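Local coordinates for PrgA (Enterococcus faecalis, PDB 6Z9K), which provides surface exclusion against unwanted conjugation, extending far outside the cell, and is represented by its metal-binding CAP domain, at residues 84-98 with 187-199. Sequence-based numbering, arbitrary orientation.
Sequences LNDVRKKLGLSQLSV and HSLLQDGKTALGV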
ATOM      1  N   LEU A  84      -1.688  -2.543   6.307  1.00 15.17           N
ATOM      2  CA  LEU A  84      -0.547  -1.756   6.795  1.00 15.21           C
ATOM      3  C   LEU A  84      -0.765  -1.333   8.251  1.00 14.93           C
ATOM      4  O   LEU A  84       0.203  -1.361   9.031  1.00 16.00           O
ATOM      5  CB  LEU A  84      -0.305  -0.571   5.868  1.00 15.84           C
ATOM      6  CG  LEU A  84       0.915   0.254   6.206  1.00 16.92           C
ATOM      7  CD1 LEU A  84       2.206  -0.588   6.235  1.00 17.20           C
ATOM      8  CD2 LEU A  84       1.054   1.403   5.200  1.00 17.51           C
ATOM      9  N   ASN A  85      -1.964  -0.937   8.603  1.00 15.55           N
ATOM     10  CA  ASN A  85      -2.278  -0.496   9.986  1.00 16.58           C
ATOM     11  C   ASN A  85      -2.077  -1.671  10.949  1.00 17.48           C
ATOM     12  O   ASN A  85      -1.703  -1.423  12.108  1.00 18.78           O
ATOM     13  CB  ASN A  85      -3.687   0.043  10.160  1.00 17.05           C
ATOM     14  CG  ASN A  85      -3.804   1.503   9.788  1.00 17.45           C
ATOM     15  OD1 ASN A  85      -2.766   2.174   9.744  1.00 18.96           O
ATOM     16  ND2 ASN A  85      -5.048   1.988   9.652  1.00 17.31           N
ATOM     17  N   ASP A  86      -2.332  -2.890  10.519  1.00 17.60           N
ATOM     18  CA  ASP A  86      -2.136  -4.070  11.393  1.00 19.81           C
ATOM     19  C   ASP A  86      -0.654  -4.087  11.803  1.00 18.66           C
ATOM     20  O   ASP A  86      -0.358  -4.275  12.978  1.00 20.33           O
ATOM     21  CB  ASP A  86      -2.664  -5.308  10.692  1.00 20.89           C
ATOM     22  CG  ASP A  86      -2.439  -6.609  11.442  1.00 25.68           C
ATOM     23  OD1 ASP A  86      -2.995  -6.717  12.522  1.00 29.26           O
ATOM     24  OD2 ASP A  86      -1.707  -7.487  10.927  1.00 29.46           O
ATOM     25  N   VAL A  87       0.257  -3.906  10.861  1.00 17.34           N
ATOM     26  CA  VAL A  87       1.706  -3.915  11.141  1.00 16.20           C
ATOM     27  C   VAL A  87       2.026  -2.675  11.970  1.00 16.67           C
ATOM     28  O   VAL A  87       2.711  -2.742  12.984  1.00 16.41           O
ATOM     29  CB  VAL A  87       2.482  -3.935   9.820  1.00 16.13           C
ATOM     30  CG1 VAL A  87       3.963  -3.795  10.012  1.00 15.84           C
ATOM     31  CG2 VAL A  87       2.156  -5.192   9.049  1.00 16.41           C
ATOM     32  N   ARG A  88       1.531  -1.509  11.548  1.00 16.44           N
ATOM     33  CA  ARG A  88       1.884  -0.238  12.235  1.00 16.76           C
ATOM     34  C   ARG A  88       1.424  -0.296  13.697  1.00 17.70           C
ATOM     35  O   ARG A  88       2.218   0.122  14.593  1.00 18.79           O
ATOM     36  CB  ARG A  88       1.265   0.935  11.484  1.00 16.84           C
ATOM     37  CG  ARG A  88       2.003   1.216  10.188  1.00 16.74           C
ATOM     38  CD  ARG A  88       1.447   2.393   9.427  1.00 16.84           C
ATOM     39  NE  ARG A  88       1.586   3.672  10.121  1.00 17.26           N
ATOM     40  CZ  ARG A  88       2.593   4.520  10.014  1.00 17.15           C
ATOM     41  NH1 ARG A  88       3.561   4.356   9.123  1.00 17.35           N
ATOM     42  NH2 ARG A  88       2.618   5.571  10.805  1.00 18.39           N
ATOM     43  N   LYS A  89       0.229  -0.824  13.969  1.00 17.84           N
ATOM     44  CA  LYS A  89      -0.299  -0.900  15.339  1.00 20.00           C
ATOM     45  C   LYS A  89       0.616  -1.842  16.150  1.00 19.23           C
ATOM     46  O   LYS A  89       0.954  -1.510  17.334  1.00 19.72           O
ATOM     47  CB  LYS A  89      -1.744  -1.397  15.352  1.00 22.48           C
ATOM     48  CG  LYS A  89      -2.354  -1.401  16.753  1.00 26.43           C
ATOM     49  CD  LYS A  89      -3.813  -1.683  16.713  1.00 30.53           C
ATOM     50  CE  LYS A  89      -4.466  -1.381  18.044  1.00 35.37           C
ATOM     51  NZ  LYS A  89      -5.863  -1.888  18.065  1.00 38.12           N
ATOM     52  N   LYS A  90       1.082  -2.933  15.573  1.00 17.77           N
ATOM     53  CA  LYS A  90       1.943  -3.862  16.363  1.00 18.79           C
ATOM     54  C   LYS A  90       3.230  -3.138  16.751  1.00 19.03           C
ATOM     55  O   LYS A  90       3.761  -3.435  17.833  1.00 20.11           O
ATOM     56  CB  LYS A  90       2.238  -5.131  15.578  1.00 18.55           C
ATOM     57  CG  LYS A  90       1.014  -6.037  15.500  1.00 20.33           C
ATOM     58  CD  LYS A  90       1.192  -7.224  14.607  1.00 21.07           C
ATOM     59  CE  LYS A  90      -0.002  -8.172  14.654  1.00 24.19           C
ATOM     60  NZ  LYS A  90       0.229  -9.317  13.728  1.00 26.49           N
ATOM     61  N   LEU A  91       3.684  -2.202  15.919  1.00 17.95           N
ATOM     62  CA  LEU A  91       4.959  -1.474  16.147  1.00 18.71           C
ATOM     63  C   LEU A  91       4.707  -0.159  16.900  1.00 18.92           C
ATOM     64  O   LEU A  91       5.676   0.574  17.142  1.00 20.83           O
ATOM     65  CB  LEU A  91       5.696  -1.245  14.819  1.00 18.74           C
ATOM     66  CG  LEU A  91       6.241  -2.468  14.100  1.00 19.48           C
ATOM     67  CD1 LEU A  91       6.945  -2.091  12.816  1.00 21.15           C
ATOM     68  CD2 LEU A  91       7.165  -3.290  14.978  1.00 20.73           C
ATOM     69  N   GLY A  92       3.495   0.097  17.366  1.00 19.99           N
ATOM     70  CA  GLY A  92       3.121   1.291  18.138  1.00 20.14           C
ATOM     71  C   GLY A  92       3.282   2.572  17.349  1.00 20.57           C
ATOM     72  O   GLY A  92       3.666   3.607  17.938  1.00 23.02           O
ATOM     73  N   LEU A  93       3.034   2.509  16.040  1.00 20.36           N
ATOM     74  CA  LEU A  93       3.071   3.664  15.104  1.00 20.46           C
ATOM     75  C   LEU A  93       1.673   4.227  14.859  1.00 20.95           C
ATOM     76  O   LEU A  93       0.660   3.498  15.006  1.00 20.89           O
ATOM     77  CB  LEU A  93       3.663   3.164  13.794  1.00 19.59           C
ATOM     78  CG  LEU A  93       5.114   2.719  13.831  1.00 21.13           C
ATOM     79  CD1 LEU A  93       5.473   1.969  12.587  1.00 21.02           C
ATOM     80  CD2 LEU A  93       5.998   3.911  13.995  1.00 24.08           C
ATOM     81  N   SER A  94       1.587   5.505  14.463  1.00 20.95           N
ATOM     82  CA  SER A  94       0.288   6.144  14.223  1.00 22.13           C
ATOM     83  C   SER A  94      -0.481   5.321  13.201  1.00 20.74           C
ATOM     84  O   SER A  94       0.162   4.759  12.246  1.00 21.84           O
ATOM     85  CB  SER A  94       0.499   7.591  13.762  1.00 22.78           C
ATOM     86  OG  SER A  94       1.358   7.618  12.602  1.00 23.45           O
ATOM     87  N   GLN A  95      -1.790   5.279  13.340  1.00 21.75           N
ATOM     88  CA  GLN A  95      -2.735   4.524  12.492  1.00 22.49           C
ATOM     89  C   GLN A  95      -3.187   5.423  11.346  1.00 21.78           C
ATOM     90  O   GLN A  95      -3.319   6.622  11.554  1.00 23.11           O
ATOM     91  CB  GLN A  95      -3.941   4.105  13.319  1.00 25.24           C
ATOM     92  CG  GLN A  95      -3.594   3.123  14.412  1.00 26.96           C
ATOM     93  CD  GLN A  95      -3.032   1.880  13.799  1.00 26.51           C
ATOM     94  OE1 GLN A  95      -1.811   1.763  13.666  1.00 31.71           O
ATOM     95  NE2 GLN A  95      -3.917   0.989  13.382  1.00 26.76           N
ATOM     96  N   LEU A  96      -3.398   4.863  10.177  1.00 18.68           N
ATOM     97  CA  LEU A  96      -3.717   5.646   8.961  1.00 18.51           C
ATOM     98  C   LEU A  96      -5.214   5.638   8.723  1.00 18.10           C
ATOM     99  O   LEU A  96      -5.862   4.630   8.919  1.00 19.20           O
ATOM    100  CB  LEU A  96      -2.962   5.073   7.762  1.00 18.91           C
ATOM    101  CG  LEU A  96      -1.473   4.813   8.001  1.00 20.54           C
ATOM    102  CD1 LEU A  96      -0.850   4.013   6.896  1.00 22.98           C
ATOM    103  CD2 LEU A  96      -0.687   6.088   8.180  1.00 24.55           C
ATOM    104  N   SER A  97      -5.713   6.773   8.252  0.50 17.43           N
ATOM    105  CA  SER A  97      -7.094   6.970   7.796  0.50 17.26           C
ATOM    106  C   SER A  97      -7.143   6.758   6.295  0.50 16.87           C
ATOM    107  O   SER A  97      -6.078   6.862   5.657  0.50 16.26           O
ATOM    108  CB  SER A  97      -7.596   8.333   8.164  0.50 17.76           C
ATOM    109  OG  SER A  97      -6.882   9.365   7.502  0.50 16.51           O
ATOM    110  N   VAL A  98      -8.350   6.493   5.796  1.00 17.76           N
ATOM    111  CA  VAL A  98      -8.740   6.653   4.387  1.00 17.87           C
ATOM    112  C   VAL A  98      -9.783   7.758   4.344  1.00 18.63           C
ATOM    113  O   VAL A  98     -10.715   7.749   5.136  1.00 19.95           O
ATOM    114  CB  VAL A  98      -9.265   5.333   3.835  1.00 18.08           C
ATOM    115  CG1 VAL A  98      -9.783   5.532   2.426  1.00 18.45           C
ATOM    116  CG2 VAL A  98      -8.162   4.300   3.861  1.00 17.48           C
ATOM    117  N   HIS A 187      11.110   1.999   5.265  1.00 17.94           N
ATOM    118  CA  HIS A 187      11.135   3.209   6.104  1.00 18.87           C
ATOM    119  C   HIS A 187       9.915   4.076   5.831  1.00 18.25           C
ATOM    120  O   HIS A 187       9.316   4.629   6.767  1.00 19.12           O
ATOM    121  CB  HIS A 187      12.442   3.978   5.867  1.00 19.24           C
ATOM    122  CG  HIS A 187      13.634   3.164   6.225  1.00 20.96           C
ATOM    123  ND1 HIS A 187      14.896   3.482   5.768  1.00 21.55           N
ATOM    124  CD2 HIS A 187      13.740   2.009   6.921  1.00 22.02           C
ATOM    125  CE1 HIS A 187      15.743   2.575   6.194  1.00 23.64           C
ATOM    126  NE2 HIS A 187      15.071   1.658   6.927  1.00 24.05           N
ATOM    127  N   SER A 188       9.518   4.173   4.563  1.00 17.32           N
ATOM    128  CA  SER A 188       8.381   5.018   4.224  1.00 17.39           C
ATOM    129  C   SER A 188       7.054   4.466   4.748  1.00 16.37           C
ATOM    130  O   SER A 188       6.259   5.214   5.313  1.00 16.27           O
ATOM    131  CB  SER A 188       8.357   5.218   2.734  1.00 17.30           C
ATOM    132  OG  SER A 188       7.273   6.056   2.422  1.00 19.59           O
ATOM    133  N   LEU A 189       6.783   3.196   4.480  1.00 16.82           N
ATOM    134  CA  LEU A 189       5.516   2.566   4.896  1.00 16.82           C
ATOM    135  C   LEU A 189       5.396   2.601   6.426  1.00 17.07           C
ATOM    136  O   LEU A 189       4.271   2.655   6.949  1.00 17.08           O
ATOM    137  CB  LEU A 189       5.479   1.131   4.369  1.00 17.36           C
ATOM    138  CG  LEU A 189       5.326   0.928   2.876  1.00 17.96           C
ATOM    139  CD1 LEU A 189       5.413  -0.557   2.592  1.00 19.92           C
ATOM    140  CD2 LEU A 189       3.996   1.471   2.380  1.00 19.44           C
ATOM    141  N   LEU A 190       6.532   2.558   7.141  1.00 17.76           N
ATOM    142  CA  LEU A 190       6.476   2.519   8.605  1.00 18.53           C
ATOM    143  C   LEU A 190       6.919   3.849   9.187  1.00 19.39           C
ATOM    144  O   LEU A 190       7.275   3.885  10.359  1.00 19.44           O
ATOM    145  CB  LEU A 190       7.334   1.348   9.091  1.00 18.42           C
ATOM    146  CG  LEU A 190       6.910  -0.018   8.597  1.00 18.48           C
ATOM    147  CD1 LEU A 190       7.784  -1.092   9.249  1.00 19.26           C
ATOM    148  CD2 LEU A 190       5.418  -0.316   8.915  1.00 18.87           C
ATOM    149  N   GLN A 191       6.790   4.949   8.449  1.00 18.42           N
ATOM    150  CA  GLN A 191       7.230   6.269   8.981  1.00 20.60           C
ATOM    151  C   GLN A 191       6.295   6.733  10.101  1.00 20.54           C
ATOM    152  O   GLN A 191       5.079   6.697   9.929  1.00 19.22           O
ATOM    153  CB  GLN A 191       7.277   7.281   7.834  1.00 21.39           C
ATOM    154  CG  GLN A 191       7.835   8.612   8.279  1.00 24.44           C
ATOM    155  CD  GLN A 191       7.844   9.679   7.219  1.00 27.12           C
ATOM    156  OE1 GLN A 191       8.871   9.928   6.614  1.00 36.87           O
ATOM    157  NE2 GLN A 191       6.717  10.340   7.025  1.00 29.52           N
ATOM    158  N   ASP A 192       6.808   7.152  11.264  1.00 23.25           N
ATOM    159  CA  ASP A 192       5.843   7.525  12.332  1.00 24.42           C
ATOM    160  C   ASP A 192       5.294   8.918  11.960  1.00 23.58           C
ATOM    161  O   ASP A 192       5.933   9.675  11.187  1.00 26.34           O
ATOM    162  CB  ASP A 192       6.379   7.387  13.769  1.00 27.45           C
ATOM    163  CG  ASP A 192       5.339   7.187  14.884  1.00 29.19           C
ATOM    164  OD1 ASP A 192       4.064   7.077  14.634  1.00 26.33           O
ATOM    165  OD2 ASP A 192       5.815   7.104  16.062  1.00 32.00           O
ATOM    166  N   GLY A 193       4.074   9.161  12.364  1.00 22.97           N
ATOM    167  CA  GLY A 193       3.375  10.436  12.229  1.00 24.16           C
ATOM    168  C   GLY A 193       2.525  10.487  10.975  1.00 22.89           C
ATOM    169  O   GLY A 193       1.726  11.421  10.842  1.00 25.57           O
ATOM    170  N   LYS A 194       2.607   9.498  10.102  1.00 22.13           N
ATOM    171  CA  LYS A 194       1.650   9.436   8.979  1.00 21.71           C
ATOM    172  C   LYS A 194       0.234   9.215   9.487  1.00 21.52           C
ATOM    173  O   LYS A 194       0.007   8.546  10.517  1.00 24.20           O
ATOM    174  CB  LYS A 194       2.080   8.393   7.967  1.00 20.36           C
ATOM    175  CG  LYS A 194       3.240   8.841   7.105  1.00 20.24           C
ATOM    176  CD  LYS A 194       3.551   7.822   6.034  1.00 20.77           C
ATOM    177  CE  LYS A 194       4.622   8.293   5.087  1.00 20.17           C
ATOM    178  NZ  LYS A 194       4.889   7.290   4.034  1.00 22.55           N
ATOM    179  N   THR A 195      -0.723   9.810   8.831  1.00 20.89           N
ATOM    180  CA  THR A 195      -2.119   9.751   9.287  1.00 23.31           C
ATOM    181  C   THR A 195      -3.062   9.366   8.168  1.00 19.02           C
ATOM    182  O   THR A 195      -4.238   9.182   8.492  1.00 19.50           O
ATOM    183  CB  THR A 195      -2.547  11.107   9.868  1.00 24.81           C
ATOM    184  OG1 THR A 195      -2.539  12.102   8.860  1.00 28.99           O
ATOM    185  CG2 THR A 195      -1.674  11.457  11.049  1.00 30.54           C
ATOM    186  N   ALA A 196      -2.611   9.234   6.900  1.00 17.36           N
ATOM    187  CA  ALA A 196      -3.573   9.038   5.802  1.00 16.71           C
ATOM    188  C   ALA A 196      -2.937   8.225   4.686  1.00 15.10           C
ATOM    189  O   ALA A 196      -1.702   8.282   4.510  1.00 16.06           O
ATOM    190  CB  ALA A 196      -4.043  10.376   5.270  1.00 17.21           C
ATOM    191  N   LEU A 197      -3.751   7.442   4.012  1.00 14.66           N
ATOM    192  CA  LEU A 197      -3.285   6.620   2.871  1.00 15.42           C
ATOM    193  C   LEU A 197      -4.377   6.590   1.814  1.00 15.11           C
ATOM    194  O   LEU A 197      -5.556   6.510   2.122  1.00 15.64           O
ATOM    195  CB  LEU A 197      -2.927   5.218   3.381  1.00 16.25           C
ATOM    196  CG  LEU A 197      -2.212   4.332   2.367  1.00 17.33           C
ATOM    197  CD1 LEU A 197      -1.338   3.330   3.085  1.00 16.97           C
ATOM    198  CD2 LEU A 197      -3.188   3.576   1.491  1.00 18.15           C
ATOM    199  N   GLY A 198      -3.939   6.576   0.554  1.00 14.91           N
ATOM    200  CA  GLY A 198      -4.806   6.318  -0.600  1.00 14.78           C
ATOM    201  C   GLY A 198      -4.065   5.380  -1.541  1.00 14.52           C
ATOM    202  O   GLY A 198      -2.837   5.565  -1.701  1.00 14.39           O
ATOM    203  N   VAL A 199      -4.769   4.493  -2.220  1.00 15.10           N
ATOM    204  CA  VAL A 199      -4.170   3.569  -3.225  1.00 16.01           C
ATOM    205  C   VAL A 199      -4.779   3.843  -4.584  1.00 17.28           C
ATOM    206  O   VAL A 199      -5.993   3.855  -4.709  1.00 17.89           O
ATOM    207  CB  VAL A 199      -4.367   2.088  -2.830  1.00 17.93           C
ATOM    208  CG1 VAL A 199      -3.718   1.167  -3.854  1.00 19.43           C
ATOM    209  CG2 VAL A 199      -3.837   1.828  -1.425  1.00 19.27           C
TER
HETATM  210  O   HOH W   1      -5.327   8.781  11.251  1.00 25.84           O
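The carbonyl oxygen of Gln191 takes both terminal nitrogens of Arg88 end-on, NH2 to Gln191 O at 2.8 Å and NH1 to the same oxygen at 2.9 Å. NH1 also donates to Leu189 O (2.9 Å), while NE and NH2 grip Ser94 O within the arginine's own segment. The three oxygens lie close to the guanidinium plane, although NH1 comes to Gln191 O from above its carbonyl plane; Leu96 CD2 lies over one guanidinium face and Leu93 CB over the other. A bend at chi3 of Arg88 (65°) turns the buried group toward the three backbone oxygens at its edge. Beside it, Ser94 OG donates to Lys194 O at 2.7 Å, on a lone pair, and receives a weak bond from Gly193 N. Ser94 N donates a nearly straight hydrogen bond (163°) to Asp192 OD1, at 2.9 Å, with Leu93 CD2 against the aspartate CB and CG. Farther along, Ser97 N donates to Thr195 O, joined by OG in the conformer described, and Leu197 N returns a bond to Ser97 O (2.9 Å), forming a single beta bridge between Ser97 and Ala196. Underneath, Leu84 CD2 packs on Leu197 CD1 (3.7 Å), while Leu190 CD2 touches both Val87 CG1 and Arg88 CG. Within the CAP domain the contact joins the Schellman-capped end of helix 70-90 and its following loop to the end of helix 184-189 and the start of strand 196-202, an outer strand of the three-stranded antiparallel sheet. Leu189 packs on Leu171 and Met174 of helix 160-176, its side chain about 5 Å from that of the magnesium-binding His185, and Leu190 packs on Leu175.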